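Long-range contacts in trilobed Protease (Pyrococcus furiosus, PDB 2GOP), which forms the beta-propeller domain of a protease and, as in related propeller-bearing peptidases, probably helps control substrate access: residues A15-P20 with Q335-N340; Y276-E281 with H302-F307; I312-K317 with R324-W329. All coordinates share one frame; numbering follows the deposited sequence.

How the contacts relate
From the N terminus, the 15-20 strand opens the first blade of the propeller, and contact 1 joins it to 335-340, beyond the last strand of the seventh blade, closing a loop of more than 300 residues round the ring. Contacts 2 and 3 both fall within that loop, one after the other without crossing. Contact 2 packs the sixth blade (276-281) on the innermost strand of the seventh (302-307). Contact 3 then pairs the two middle strands of the seventh blade, 312-317 and 324-329. Backbone bonds such as Met-305 N to Leu-316 O fasten contact 2 to contact 3, and Leu-17 of contact 1 packs on Leu-316 at the seam between the last and first blades.

Contact 1: A15-P20 with Q335-N340; sequences AYLSDP and QLTDYN
Asn-340 turns its side-chain amide onto the backbone of Ala-15 and makes two bonds there. Ala-15 N donates to Asn-340 OD1 over 2.9 Å, reaching a lone pair of the amide oxygen. In return Asn-340 ND2 gives a nearly straight bond to Ala-15 O, also 2.9 Å, with the acceptor only 2° out of the amide plane. This is the junction where the propeller ring meets itself, and it fits the open Velcro description: 335-340 follows the last strand of the seventh blade and adds no strand to the sheet of 15-20; instead the Asn-340 side chain bonds to both the N and the O of one residue. With CG of Asn-340 anti to its carbonyl carbon (chi1 -67°), the amide is brought to Ala-15. An alanine at this position would take away the amide's oxygen and its NH2 together, and Ala-15 N and O would probably lose these mates and the chain end be less firmly tied.

Beside the amide the contact is mostly apolar. The methyl of Ala-15 meets Tyr-339 CB at 3.7 Å, while Leu-17 crosses Tyr-339 at about a right angle, its CD1 3.8 Å from ring atom CD2. The phenol oxygen runs on to the hydroxyl of Tyr-29. Thr-337 OG1 is held by Glu-325 and by the backbone N of Leu-326, and against it rests the other branch of Leu-17, CD2, at 3.6 Å.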
loop_
_atom_site.group_PDB
_atom_site.type_symbol
_atom_site.label_atom_id
_atom_site.label_comp_id
_atom_site.label_asym_id
_atom_site.label_seq_id
_atom_site.Cartn_x
_atom_site.Cartn_y
_atom_site.Cartn_z
ATOM N N ALA A 15 -0.907 -24.372 -13.861
ATOM C CA ALA A 15 -2.052 -23.514 -14.119
ATOM C C ALA A 15 -2.186 -22.584 -12.925
ATOM O O ALA A 15 -2.181 -23.038 -11.785
ATOM C CB ALA A 15 -3.304 -24.341 -14.288
ATOM N N TYR A 16 -2.288 -21.285 -13.190
ATOM C CA TYR A 16 -2.368 -20.285 -12.134
ATOM C C TYR A 16 -3.742 -19.624 -12.145
ATOM O O TYR A 16 -4.089 -18.917 -13.091
ATOM C CB TYR A 16 -1.260 -19.244 -12.307
ATOM C CG TYR A 16 0.128 -19.826 -12.182
ATOM C CD1 TYR A 16 0.697 -20.057 -10.931
ATOM C CD2 TYR A 16 0.868 -20.163 -13.311
ATOM C CE1 TYR A 16 1.976 -20.607 -10.810
ATOM C CE2 TYR A 16 2.140 -20.717 -13.202
ATOM C CZ TYR A 16 2.690 -20.937 -11.950
ATOM O OH TYR A 16 3.960 -21.473 -11.841
ATOM N N LEU A 17 -4.505 -19.856 -11.077
ATOM C CA LEU A 17 -5.883 -19.389 -10.971
ATOM C C LEU A 17 -5.964 -18.067 -10.213
ATOM O O LEU A 17 -5.296 -17.890 -9.198
ATOM C CB LEU A 17 -6.750 -20.421 -10.249
ATOM C CG LEU A 17 -7.375 -21.530 -11.106
ATOM C CD1 LEU A 17 -6.343 -22.319 -11.873
ATOM C CD2 LEU A 17 -8.189 -22.432 -10.225
ATOM N N SER A 18 -6.814 -17.162 -10.684
ATOM C CA SER A 18 -7.003 -15.889 -9.997
ATOM C C SER A 18 -8.419 -15.379 -10.175
ATOM O O SER A 18 -9.148 -15.822 -11.057
ATOM C CB SER A 18 -5.998 -14.839 -10.494
ATOM O OG SER A 18 -6.075 -14.652 -11.898
ATOM N N ASP A 19 -8.799 -14.464 -9.290
ATOM C CA ASP A 19 -10.026 -13.691 -9.414
ATOM C C ASP A 19 -11.303 -14.538 -9.512
ATOM O O ASP A 19 -12.035 -14.475 -10.525
ATOM C CB ASP A 19 -9.915 -12.746 -10.610
ATOM C CG ASP A 19 -10.846 -11.551 -10.503
ATOM O OD1 ASP A 19 -11.574 -11.439 -9.486
ATOM O OD2 ASP A 19 -10.844 -10.724 -11.443
ATOM N N PRO A 20 -11.619 -15.278 -8.436
ATOM C CA PRO A 20 -12.830 -16.120 -8.420
ATOM C C PRO A 20 -14.091 -15.276 -8.314
ATOM O O PRO A 20 -14.125 -14.292 -7.581
ATOM C CB PRO A 20 -12.662 -16.960 -7.159
ATOM C CG PRO A 20 -11.833 -16.113 -6.258
ATOM C CD PRO A 20 -10.893 -15.343 -7.158
ATOM N N GLN A 335 -14.372 -29.230 -3.743
ATOM C CA GLN A 335 -13.325 -28.803 -4.656
ATOM C C GLN A 335 -13.848 -28.848 -6.083
ATOM O O GLN A 335 -14.356 -29.884 -6.526
ATOM C CB GLN A 335 -12.098 -29.693 -4.520
ATOM C CG GLN A 335 -10.880 -29.147 -5.254
ATOM C CD GLN A 335 -9.603 -29.888 -4.923
ATOM O OE1 GLN A 335 -9.517 -30.593 -3.917
ATOM N NE2 GLN A 335 -8.593 -29.725 -5.774
ATOM N N LEU A 336 -13.705 -27.737 -6.809
ATOM C CA LEU A 336 -14.198 -27.646 -8.187
ATOM C C LEU A 336 -13.138 -27.833 -9.266
ATOM O O LEU A 336 -13.459 -28.282 -10.366
ATOM C CB LEU A 336 -14.900 -26.309 -8.422
ATOM C CG LEU A 336 -16.242 -26.115 -7.730
ATOM C CD1 LEU A 336 -16.883 -24.839 -8.261
ATOM C CD2 LEU A 336 -17.165 -27.304 -7.932
ATOM N N THR A 337 -11.896 -27.449 -8.982
ATOM C CA THR A 337 -10.813 -27.584 -9.960
ATOM C C THR A 337 -9.685 -28.449 -9.406
ATOM O O THR A 337 -9.497 -28.544 -8.196
ATOM C CB THR A 337 -10.238 -26.208 -10.402
ATOM O OG1 THR A 337 -9.599 -25.564 -9.296
ATOM C CG2 THR A 337 -11.326 -25.303 -10.946
ATOM N N ASP A 338 -8.948 -29.089 -10.309
ATOM C CA ASP A 338 -7.767 -29.872 -9.936
ATOM C C ASP A 338 -6.721 -29.811 -11.049
ATOM O O ASP A 338 -6.084 -30.805 -11.381
ATOM C CB ASP A 338 -8.161 -31.315 -9.605
ATOM C CG ASP A 338 -8.858 -32.029 -10.764
ATOM O OD1 ASP A 338 -9.134 -31.398 -11.802
ATOM O OD2 ASP A 338 -9.130 -33.237 -10.634
ATOM N N TYR A 339 -6.555 -28.620 -11.618
ATOM C CA TYR A 339 -5.710 -28.426 -12.798
ATOM C C TYR A 339 -4.317 -28.989 -12.580
ATOM O O TYR A 339 -3.779 -29.703 -13.427
ATOM C CB TYR A 339 -5.622 -26.937 -13.146
ATOM C CG TYR A 339 -6.864 -26.394 -13.816
ATOM C CD1 TYR A 339 -7.137 -26.687 -15.154
ATOM C CD2 TYR A 339 -7.760 -25.585 -13.124
ATOM C CE1 TYR A 339 -8.275 -26.190 -15.784
ATOM C CE2 TYR A 339 -8.898 -25.092 -13.741
ATOM C CZ TYR A 339 -9.152 -25.394 -15.073
ATOM O OH TYR A 339 -10.276 -24.900 -15.690
ATOM N N ASN A 340 -3.745 -28.689 -11.426
ATOM C CA ASN A 340 -2.350 -29.028 -11.163
ATOM C C ASN A 340 -2.100 -30.421 -10.608
ATOM O O ASN A 340 -0.959 -30.886 -10.607
ATOM C CB ASN A 340 -1.744 -27.960 -10.263
ATOM C CG ASN A 340 -1.642 -26.650 -10.969
ATOM O OD1 ASN A 340 -0.925 -26.539 -11.961
ATOM N ND2 ASN A 340 -2.396 -25.659 -10.509
#

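Contact 2: Y276-E281 with H302-F307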
loop_
_atom_site.group_PDB
_atom_site.type_symbol
_atom_site.label_atom_id
_atom_site.label_comp_id
_atom_site.label_asym_id
_atom_site.label_seq_id
_atom_site.Cartn_x
_atom_site.Cartn_y
_atom_site.Cartn_z
ATOM N N TYR A 276 -18.577 -11.093 4.717
ATOM C CA TYR A 276 -17.686 -12.186 4.427
ATOM C C TYR A 276 -16.304 -11.573 4.294
ATOM O O TYR A 276 -16.130 -10.585 3.574
ATOM C CB TYR A 276 -18.109 -12.852 3.112
ATOM C CG TYR A 276 -19.505 -13.463 3.139
ATOM C CD1 TYR A 276 -20.634 -12.676 3.024
ATOM C CD2 TYR A 276 -19.681 -14.835 3.260
ATOM C CE1 TYR A 276 -21.900 -13.232 3.046
ATOM C CE2 TYR A 276 -20.946 -15.404 3.284
ATOM C CZ TYR A 276 -22.053 -14.600 3.169
ATOM O OH TYR A 276 -23.312 -15.157 3.197
ATOM N N PHE A 277 -15.324 -12.146 4.981
ATOM C CA PHE A 277 -14.012 -11.536 5.039
ATOM C C PHE A 277 -12.914 -12.522 5.385
ATOM O O PHE A 277 -13.154 -13.562 5.986
ATOM C CB PHE A 277 -14.014 -10.398 6.067
ATOM C CG PHE A 277 -14.252 -10.865 7.464
ATOM C CD1 PHE A 277 -15.545 -11.099 7.922
ATOM C CD2 PHE A 277 -13.189 -11.095 8.324
ATOM C CE1 PHE A 277 -15.765 -11.545 9.208
ATOM C CE2 PHE A 277 -13.418 -11.553 9.616
ATOM C CZ PHE A 277 -14.710 -11.777 10.048
ATOM N N THR A 278 -11.702 -12.147 4.993
ATOM C CA THR A 278 -10.516 -12.933 5.291
ATOM C C THR A 278 -9.711 -12.254 6.385
ATOM O O THR A 278 -9.644 -11.023 6.465
ATOM C CB THR A 278 -9.618 -13.151 4.052
ATOM O OG1 THR A 278 -9.219 -11.888 3.512
ATOM C CG2 THR A 278 -10.354 -13.959 2.978
ATOM N N LEU A 279 -9.126 -13.084 7.250
ATOM C CA LEU A 279 -8.235 -12.644 8.322
ATOM C C LEU A 279 -6.873 -13.294 8.140
ATOM O O LEU A 279 -6.796 -14.453 7.734
ATOM C CB LEU A 279 -8.794 -13.053 9.686
ATOM C CG LEU A 279 -9.221 -11.985 10.690
ATOM C CD1 LEU A 279 -9.946 -10.808 10.074
ATOM C CD2 LEU A 279 -10.072 -12.670 11.757
ATOM N N PHE A 280 -5.816 -12.533 8.429
ATOM C CA PHE A 280 -4.445 -13.038 8.476
ATOM C C PHE A 280 -4.145 -13.458 9.923
ATOM O O PHE A 280 -4.094 -12.609 10.818
ATOM C CB PHE A 280 -3.449 -11.966 8.039
ATOM C CG PHE A 280 -3.446 -11.697 6.555
ATOM C CD1 PHE A 280 -4.548 -11.128 5.934
ATOM C CD2 PHE A 280 -2.331 -11.990 5.790
ATOM C CE1 PHE A 280 -4.542 -10.871 4.574
ATOM C CE2 PHE A 280 -2.314 -11.736 4.428
ATOM C CZ PHE A 280 -3.422 -11.174 3.817
ATOM N N GLU A 281 -3.947 -14.763 10.129
ATOM C CA GLU A 281 -3.803 -15.360 11.453
ATOM C C GLU A 281 -2.685 -16.392 11.448
ATOM O O GLU A 281 -2.842 -17.457 10.848
ATOM C CB GLU A 281 -5.077 -16.116 11.834
ATOM C CG GLU A 281 -6.303 -15.286 12.009
ATOM C CD GLU A 281 -7.520 -16.142 12.304
ATOM O OE1 GLU A 281 -7.908 -16.965 11.442
ATOM O OE2 GLU A 281 -8.094 -15.984 13.395
ATOM N N HIS A 302 -3.741 -22.876 5.610
ATOM C CA HIS A 302 -3.860 -22.575 4.184
ATOM C C HIS A 302 -3.940 -21.072 4.016
ATOM O O HIS A 302 -3.974 -20.337 5.007
ATOM C CB HIS A 302 -5.108 -23.234 3.588
ATOM C CG HIS A 302 -6.398 -22.833 4.247
ATOM N ND1 HIS A 302 -7.420 -23.731 4.475
ATOM C CD2 HIS A 302 -6.838 -21.643 4.719
ATOM C CE1 HIS A 302 -8.433 -23.110 5.050
ATOM N NE2 HIS A 302 -8.104 -21.842 5.211
ATOM N N TRP A 303 -3.959 -20.603 2.777
ATOM C CA TRP A 303 -4.328 -19.219 2.543
ATOM C C TRP A 303 -5.392 -19.075 1.463
ATOM O O TRP A 303 -5.272 -19.611 0.352
ATOM C CB TRP A 303 -3.119 -18.283 2.329
ATOM C CG TRP A 303 -2.039 -18.723 1.417
ATOM C CD1 TRP A 303 -1.752 -18.210 0.175
ATOM C CD2 TRP A 303 -1.046 -19.727 1.676
ATOM N NE1 TRP A 303 -0.656 -18.852 -0.358
ATOM C CE2 TRP A 303 -0.208 -19.790 0.540
ATOM C CE3 TRP A 303 -0.794 -20.592 2.746
ATOM C CZ2 TRP A 303 0.867 -20.682 0.453
ATOM C CZ3 TRP A 303 0.276 -21.469 2.658
ATOM C CH2 TRP A 303 1.087 -21.511 1.514
ATOM N N ILE A 304 -6.447 -18.355 1.838
ATOM C CA ILE A 304 -7.516 -17.996 0.920
ATOM C C ILE A 304 -7.052 -16.806 0.087
ATOM O O ILE A 304 -6.717 -15.757 0.629
ATOM C CB ILE A 304 -8.814 -17.644 1.680
ATOM C CG1 ILE A 304 -9.281 -18.823 2.552
ATOM C CG2 ILE A 304 -9.900 -17.213 0.709
ATOM C CD1 ILE A 304 -9.626 -20.120 1.801
ATOM N N MET A 305 -7.012 -16.984 -1.230
ATOM C CA MET A 305 -6.515 -15.963 -2.140
ATOM C C MET A 305 -7.640 -15.441 -3.019
ATOM O O MET A 305 -7.693 -15.703 -4.219
ATOM C CB MET A 305 -5.378 -16.531 -2.991
ATOM C CG MET A 305 -4.139 -16.874 -2.162
ATOM S SD MET A 305 -2.825 -17.601 -3.145
ATOM C CE MET A 305 -2.423 -16.252 -4.243
ATOM N N GLY A 306 -8.536 -14.682 -2.403
ATOM C CA GLY A 306 -9.701 -14.149 -3.088
ATOM C C GLY A 306 -10.917 -15.057 -2.969
ATOM O O GLY A 306 -10.806 -16.289 -2.953
ATOM N N PHE A 307 -12.089 -14.436 -2.907
ATOM C CA PHE A 307 -13.333 -15.164 -2.818
ATOM C C PHE A 307 -14.451 -14.305 -3.374
ATOM O O PHE A 307 -14.266 -13.117 -3.646
ATOM C CB PHE A 307 -13.643 -15.505 -1.356
ATOM C CG PHE A 307 -13.984 -14.296 -0.528
ATOM C CD1 PHE A 307 -12.982 -13.510 0.021
ATOM C CD2 PHE A 307 -15.301 -13.940 -0.319
ATOM C CE1 PHE A 307 -13.295 -12.384 0.760
ATOM C CE2 PHE A 307 -15.614 -12.813 0.418
ATOM C CZ PHE A 307 -14.606 -12.039 0.948
#
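The ring of Phe-307 lies obliquely against the 276-281 strand, with Tyr-276 and Thr-278 touching different atoms of it. Ring atom CE2 sits 3.7 Å from Tyr-276 CB, and CZ comes to 3.4 Å from the carbonyl oxygen Tyr-276 O. Across the ring, CD1 is 4.0 Å from Thr-278 CG2 in the conformer modelled here; a second one is deposited, so that methyl contact is less certain. Lys-269 adds a cation-pi interaction to the same ring. The ring of Phe-277 belongs to the other side of its strand: its side chain sets off away from 302-307, and Leu-279 CD1 of its own strand lies at its edge, in plane.

CG of Phe-307 stands between its backbone N and carbonyl carbon (chi1 69°), which directs the ring onto 276-278. Just before it, Gly-306 has a positive phi of 92°, part of a backbone shape at which any side chain would collide with the carbonyl oxygen of Met-305, so glycine is called for. Ile-304 contributes CG2, 4.0 Å from Thr-278 CG2, subject to the same doubt about that methyl, and both Ile-304 and Phe-307 also pack on Tyr-315 of the next strand in their sheet. Of the Tyr-276 side chain, CB makes the contact; its ring runs off toward Ile-289 and Ile-297.

The two strands pack mainly through apolar groups and do not pair: their axes stay 8.4 Å apart and their directions differ by 137°. Two sheets laid face to face at such a spacing, the second strand of one blade against the innermost strand of the next, are the packing of neighbouring blades in a beta-propeller.

Contact 3: I312-K317 with R324-W329; sequences IVVYLK and RELFTW
Strands 313-318 and 325-329 form an antiparallel hairpin, the two middle strands of the seventh four-stranded blade. Backbone bonds join Val-313 with Trp-329, Tyr-315 with Phe-327 and Lys-317 with Glu-325; in the last pair Lys-317 N to Glu-325 O is sound at 3.1 Å, while the return bond is weak. Val-314 with Thr-328 and Leu-316 with Leu-326 are the non-hydrogen-bonded pairs between them.

Those four side chains share one face of the sheet. Leu-316 CD2 meets Leu-326 CD1 at 3.7 Å, and this face turns to the first blade, where Leu-17 and Pro-20 pack. The hairpin reaches that blade with a polar group too, Arg-324 NE bonding to Leu-17 O.

On the opposite face, Tyr-315 lays CE1 3.4 Å from Phe-327 CB and brings CE2 to 3.7 Å from Trp-329 CB, which lies at the edge of the tyrosine ring. Lys-317, bent at chi3 (66°), drapes over a face of the Phe-327 ring: CE is 3.6 Å from the centroid and NZ 4.3 Å in a cation-pi contact.

Glu-333 takes both Lys-317 NZ, in a salt bridge, and Tyr-315 OH. The lysine charge is probably balanced by the carboxylate and favoured by the aromatic face, which would steady its chain, and Glu-325, bonded to Thr-337 OG1, Tyr-339 N and Asn-340 N, likewise ties the hairpin to the chain end.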
loop_
_atom_site.group_PDB
_atom_site.type_symbol
_atom_site.label_atom_id
_atom_site.label_comp_id
_atom_site.label_asym_id
_atom_site.label_seq_id
_atom_site.Cartn_x
_atom_site.Cartn_y
_atom_site.Cartn_z
ATOM N N ILE A 312 -23.950 -18.966 -3.394
ATOM C CA ILE A 312 -22.937 -19.874 -2.889
ATOM C C ILE A 312 -21.670 -19.062 -2.596
ATOM O O ILE A 312 -21.507 -17.969 -3.119
ATOM C CB ILE A 312 -22.657 -20.969 -3.962
ATOM C CG1 ILE A 312 -22.530 -22.343 -3.314
ATOM C CG2 ILE A 312 -21.461 -20.616 -4.861
ATOM C CD1 ILE A 312 -23.891 -22.989 -3.076
ATOM N N VAL A 313 -20.785 -19.578 -1.750
ATOM C CA VAL A 313 -19.471 -18.954 -1.564
ATOM C C VAL A 313 -18.451 -19.674 -2.433
ATOM O O VAL A 313 -18.473 -20.892 -2.513
ATOM C CB VAL A 313 -18.986 -18.987 -0.098
ATOM C CG1 VAL A 313 -17.611 -18.300 0.010
ATOM C CG2 VAL A 313 -20.003 -18.322 0.820
ATOM N N VAL A 314 -17.577 -18.905 -3.084
ATOM C CA VAL A 314 -16.506 -19.456 -3.918
ATOM C C VAL A 314 -15.188 -18.816 -3.517
ATOM O O VAL A 314 -15.135 -17.628 -3.201
ATOM C CB VAL A 314 -16.754 -19.217 -5.439
ATOM C CG1 VAL A 314 -16.442 -17.772 -5.840
ATOM C CG2 VAL A 314 -15.929 -20.184 -6.279
ATOM N N TYR A 315 -14.124 -19.599 -3.521
ATOM C CA TYR A 315 -12.822 -19.055 -3.167
ATOM C C TYR A 315 -11.700 -19.865 -3.773
ATOM O O TYR A 315 -11.880 -21.045 -4.125
ATOM C CB TYR A 315 -12.666 -18.968 -1.641
ATOM C CG TYR A 315 -13.012 -20.246 -0.884
ATOM C CD1 TYR A 315 -12.076 -21.264 -0.707
ATOM C CD2 TYR A 315 -14.268 -20.417 -0.321
ATOM C CE1 TYR A 315 -12.396 -22.423 0.005
ATOM C CE2 TYR A 315 -14.596 -21.564 0.395
ATOM C CZ TYR A 315 -13.662 -22.562 0.546
ATOM O OH TYR A 315 -14.017 -23.690 1.243
ATOM N N LEU A 316 -10.560 -19.196 -3.931
ATOM C CA LEU A 316 -9.298 -19.858 -4.211
ATOM C C LEU A 316 -8.586 -20.176 -2.887
ATOM O O LEU A 316 -8.448 -19.298 -2.023
ATOM C CB LEU A 316 -8.411 -18.973 -5.097
ATOM C CG LEU A 316 -8.877 -18.739 -6.538
ATOM C CD1 LEU A 316 -7.929 -17.772 -7.262
ATOM C CD2 LEU A 316 -8.960 -20.065 -7.301
ATOM N N LYS A 317 -8.133 -21.419 -2.742
ATOM C CA LYS A 317 -7.398 -21.863 -1.562
ATOM C C LYS A 317 -6.046 -22.485 -1.934
ATOM O O LYS A 317 -5.990 -23.455 -2.693
ATOM C CB LYS A 317 -8.222 -22.890 -0.778
ATOM C CG LYS A 317 -7.470 -23.523 0.390
ATOM C CD LYS A 317 -8.391 -24.283 1.330
ATOM C CE LYS A 317 -9.020 -25.483 0.676
ATOM N NZ LYS A 317 -9.572 -26.450 1.684
ATOM N N ARG A 324 -3.040 -22.832 -5.502
ATOM C CA ARG A 324 -4.456 -22.519 -5.386
ATOM C C ARG A 324 -5.323 -23.239 -6.424
ATOM O O ARG A 324 -4.959 -23.342 -7.598
ATOM C CB ARG A 324 -4.688 -21.008 -5.459
ATOM C CG ARG A 324 -4.142 -20.343 -6.710
ATOM C CD ARG A 324 -3.778 -18.892 -6.463
ATOM N NE ARG A 324 -3.079 -18.308 -7.609
ATOM C CZ ARG A 324 -1.764 -18.347 -7.815
ATOM N NH1 ARG A 324 -0.944 -18.947 -6.965
ATOM N NH2 ARG A 324 -1.263 -17.767 -8.892
ATOM N N GLU A 325 -6.456 -23.751 -5.947
ATOM C CA GLU A 325 -7.523 -24.305 -6.780
ATOM C C GLU A 325 -8.848 -23.671 -6.329
ATOM O O GLU A 325 -8.910 -23.031 -5.278
ATOM C CB GLU A 325 -7.601 -25.822 -6.618
ATOM C CG GLU A 325 -6.355 -26.601 -7.072
ATOM C CD GLU A 325 -6.221 -26.734 -8.587
ATOM O OE1 GLU A 325 -7.179 -26.414 -9.326
ATOM O OE2 GLU A 325 -5.140 -27.171 -9.040
ATOM N N LEU A 326 -9.899 -23.862 -7.114
ATOM C CA LEU A 326 -11.207 -23.299 -6.811
ATOM C C LEU A 326 -12.026 -24.246 -5.945
ATOM O O LEU A 326 -12.058 -25.463 -6.171
ATOM C CB LEU A 326 -11.970 -23.003 -8.104
ATOM C CG LEU A 326 -13.117 -21.991 -8.020
ATOM C CD1 LEU A 326 -12.587 -20.588 -7.914
ATOM C CD2 LEU A 326 -14.017 -22.123 -9.234
ATOM N N PHE A 327 -12.697 -23.666 -4.955
ATOM C CA PHE A 327 -13.559 -24.400 -4.035
ATOM C C PHE A 327 -14.861 -23.635 -3.889
ATOM O O PHE A 327 -14.878 -22.414 -4.026
ATOM C CB PHE A 327 -12.903 -24.505 -2.650
ATOM C CG PHE A 327 -11.667 -25.368 -2.608
ATOM C CD1 PHE A 327 -10.441 -24.866 -3.019
ATOM C CD2 PHE A 327 -11.725 -26.668 -2.132
ATOM C CE1 PHE A 327 -9.298 -25.654 -2.974
ATOM C CE2 PHE A 327 -10.583 -27.465 -2.080
ATOM C CZ PHE A 327 -9.373 -26.960 -2.497
ATOM N N THR A 328 -15.946 -24.350 -3.602
ATOM C CA THR A 328 -17.200 -23.707 -3.207
ATOM C C THR A 328 -17.547 -24.075 -1.771
ATOM O O THR A 328 -16.998 -25.015 -1.197
ATOM C CB THR A 328 -18.399 -24.065 -4.133
ATOM O OG1 THR A 328 -18.570 -25.483 -4.199
ATOM C CG2 THR A 328 -18.200 -23.500 -5.548
ATOM N N TRP A 329 -18.462 -23.314 -1.189
ATOM C CA TRP A 329 -18.905 -23.587 0.158
ATOM C C TRP A 329 -20.378 -23.187 0.306
ATOM O O TRP A 329 -20.746 -22.043 0.037
ATOM C CB TRP A 329 -17.997 -22.857 1.148
ATOM C CG TRP A 329 -18.178 -23.284 2.542
ATOM C CD1 TRP A 329 -17.523 -24.297 3.189
ATOM C CD2 TRP A 329 -19.079 -22.718 3.483
ATOM N NE1 TRP A 329 -17.970 -24.393 4.485
ATOM C CE2 TRP A 329 -18.927 -23.435 4.691
ATOM C CE3 TRP A 329 -20.013 -21.677 3.424
ATOM C CZ2 TRP A 329 -19.665 -23.138 5.830
ATOM C CZ3 TRP A 329 -20.749 -21.384 4.565
ATOM C CH2 TRP A 329 -20.570 -22.112 5.749
#